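Local coordinates for protein glycosyl hydrolase, family 38 (Enterococcus faecalis, PDB 5KBP) that probably acts as an alpha-mannosidase of glycosyl hydrolase family 38, removing alpha-linked mannose from carbohydrate substrates, at residues V313-Q316 / L317-A321. Residues are numbered along the deposited sequence; the frame is centred on the assembly and turned at random.
Sequences VQRQ and LENIA
Two successive bends in Arg315, at chi2 (-66°) and chi3, turn its chain round the flank of the helix, so that the guanidinium lies beside the ends of Glu318 and Asn319, while Glu318, with CG beside its backbone N (chi1 -52°), carries its carboxylate across Gln314 O to meet it. The resulting i to i+3 salt bridge joins Arg315 NH2 to Glu318 OE1 at 2.7 Å; the oxygen comes in at the guanidinium edge, but the N-H is poorly aimed and the two planes are turned 47° apart. The same NH2 makes a weak hydrogen bond of 3.2 Å to Asn319 OD1, which approaches obliquely and also lies against Arg315 CD. One nitrogen thus serves two acceptors, and neither bond is straight.

Beneath these side chains the backbone changes its winding. Glu318 N binds Gln314 O at 2.8 Å in regular alpha-helical fashion, whereas Ala321 N reaches five residues back to Gln316 O at 2.9 Å, the mark of a pi-type turn within the helix. Ile320 packs its CB on Gln316 O (3.3 Å), and its CG2 meets NE2 of Gln316.

Outside partners fix the polar ends: Ser99 hydrogen-bonds to Glu318 OE2 through OG and to Gln314 OE1 through its backbone N, and Gln800 accepts from Arg315 NE. This part of helix 304-332 packs through Val313 against helices 337-348 and 362-393, with Glu318 against helix 100-117 and Asn319 O hydrogen-bonded to Thr411 OG1, just beyond strand 404-410.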
loop_
_atom_site.group_PDB
_atom_site.type_symbol
_atom_site.label_atom_id
_atom_site.label_comp_id
_atom_site.label_asym_id
_atom_site.label_seq_id
_atom_site.Cartn_x
_atom_site.Cartn_y
_atom_site.Cartn_z
ATOM N N VAL A 313 -0.319 -8.426 13.721
ATOM C CA VAL A 313 -0.431 -7.005 14.039
ATOM C C VAL A 313 -1.276 -6.798 15.292
ATOM O O VAL A 313 -0.995 -5.910 16.106
ATOM C CB VAL A 313 -1.002 -6.236 12.833
ATOM C CG1 VAL A 313 -1.190 -4.762 13.170
ATOM C CG2 VAL A 313 -0.090 -6.393 11.626
ATOM N N GLN A 314 -2.316 -7.614 15.471
ATOM C CA GLN A 314 -3.176 -7.472 16.642
ATOM C C GLN A 314 -2.420 -7.797 17.925
ATOM O O GLN A 314 -2.514 -7.062 18.915
ATOM C CB GLN A 314 -4.410 -8.363 16.497
ATOM C CG GLN A 314 -5.448 -7.823 15.524
ATOM C CD GLN A 314 -6.533 -8.835 15.214
ATOM O OE1 GLN A 314 -7.679 -8.472 14.950
ATOM N NE2 GLN A 314 -6.174 -10.113 15.241
ATOM N N ARG A 315 -1.660 -8.896 17.927
ATOM C CA ARG A 315 -0.831 -9.214 19.087
ATOM C C ARG A 315 0.220 -8.138 19.326
ATOM O O ARG A 315 0.547 -7.826 20.477
ATOM C CB ARG A 315 -0.163 -10.575 18.898
ATOM C CG ARG A 315 -1.139 -11.727 18.733
ATOM C CD ARG A 315 -1.946 -11.952 19.996
ATOM N NE ARG A 315 -3.299 -12.414 19.702
ATOM C CZ ARG A 315 -4.347 -11.610 19.556
ATOM N NH1 ARG A 315 -5.543 -12.116 19.288
ATOM N NH2 ARG A 315 -4.200 -10.297 19.680
ATOM N N GLN A 316 0.751 -7.554 18.249
ATOM C CA GLN A 316 1.762 -6.512 18.384
ATOM C C GLN A 316 1.213 -5.282 19.096
ATOM O O GLN A 316 1.942 -4.617 19.840
ATOM C CB GLN A 316 2.304 -6.132 17.004
ATOM C CG GLN A 316 3.349 -5.030 17.016
ATOM C CD GLN A 316 4.643 -5.466 17.668
ATOM O OE1 GLN A 316 5.094 -6.596 17.483
ATOM N NE2 GLN A 316 5.246 -4.573 18.444
ATOM N N LEU A 317 -0.065 -4.968 18.890
ATOM C CA LEU A 317 -0.676 -3.802 19.515
ATOM C C LEU A 317 -1.277 -4.127 20.879
ATOM O O LEU A 317 -0.992 -3.440 21.865
ATOM C CB LEU A 317 -1.751 -3.215 18.592
ATOM C CG LEU A 317 -1.277 -2.581 17.282
ATOM C CD1 LEU A 317 -2.461 -2.136 16.434
ATOM C CD2 LEU A 317 -0.350 -1.412 17.567
ATOM N N GLU A 318 -2.103 -5.173 20.953
ATOM C CA GLU A 318 -2.831 -5.458 22.186
ATOM C C GLU A 318 -1.913 -6.005 23.272
ATOM O O GLU A 318 -2.049 -5.644 24.447
ATOM C CB GLU A 318 -3.962 -6.450 21.911
ATOM C CG GLU A 318 -4.883 -6.061 20.771
ATOM C CD GLU A 318 -5.689 -7.236 20.255
ATOM O OE1 GLU A 318 -5.617 -8.320 20.872
ATOM O OE2 GLU A 318 -6.388 -7.079 19.232
ATOM N N ASN A 319 -0.975 -6.875 22.902
ATOM C CA ASN A 319 -0.228 -7.664 23.870
ATOM C C ASN A 319 1.253 -7.315 23.934
ATOM O O ASN A 319 1.978 -7.916 24.734
ATOM C CB ASN A 319 -0.397 -9.154 23.555
ATOM C CG ASN A 319 -1.852 -9.547 23.379
ATOM O OD1 ASN A 319 -2.295 -9.850 22.272
ATOM N ND2 ASN A 319 -2.604 -9.538 24.472
ATOM N N ILE A 320 1.723 -6.366 23.126
ATOM C CA ILE A 320 3.126 -5.965 23.162
ATOM C C ILE A 320 3.227 -4.464 23.398
ATOM O O ILE A 320 3.660 -4.019 24.467
ATOM C CB ILE A 320 3.862 -6.359 21.868
ATOM C CG1 ILE A 320 3.653 -7.840 21.549
ATOM C CG2 ILE A 320 5.345 -6.053 21.996
ATOM C CD1 ILE A 320 4.244 -8.776 22.573
ATOM N N ALA A 321 2.818 -3.676 22.399
ATOM C CA ALA A 321 3.050 -2.234 22.433
ATOM C C ALA A 321 2.293 -1.569 23.576
ATOM O O ALA A 321 2.874 -0.816 24.365
ATOM C CB ALA A 321 2.659 -1.612 21.092
#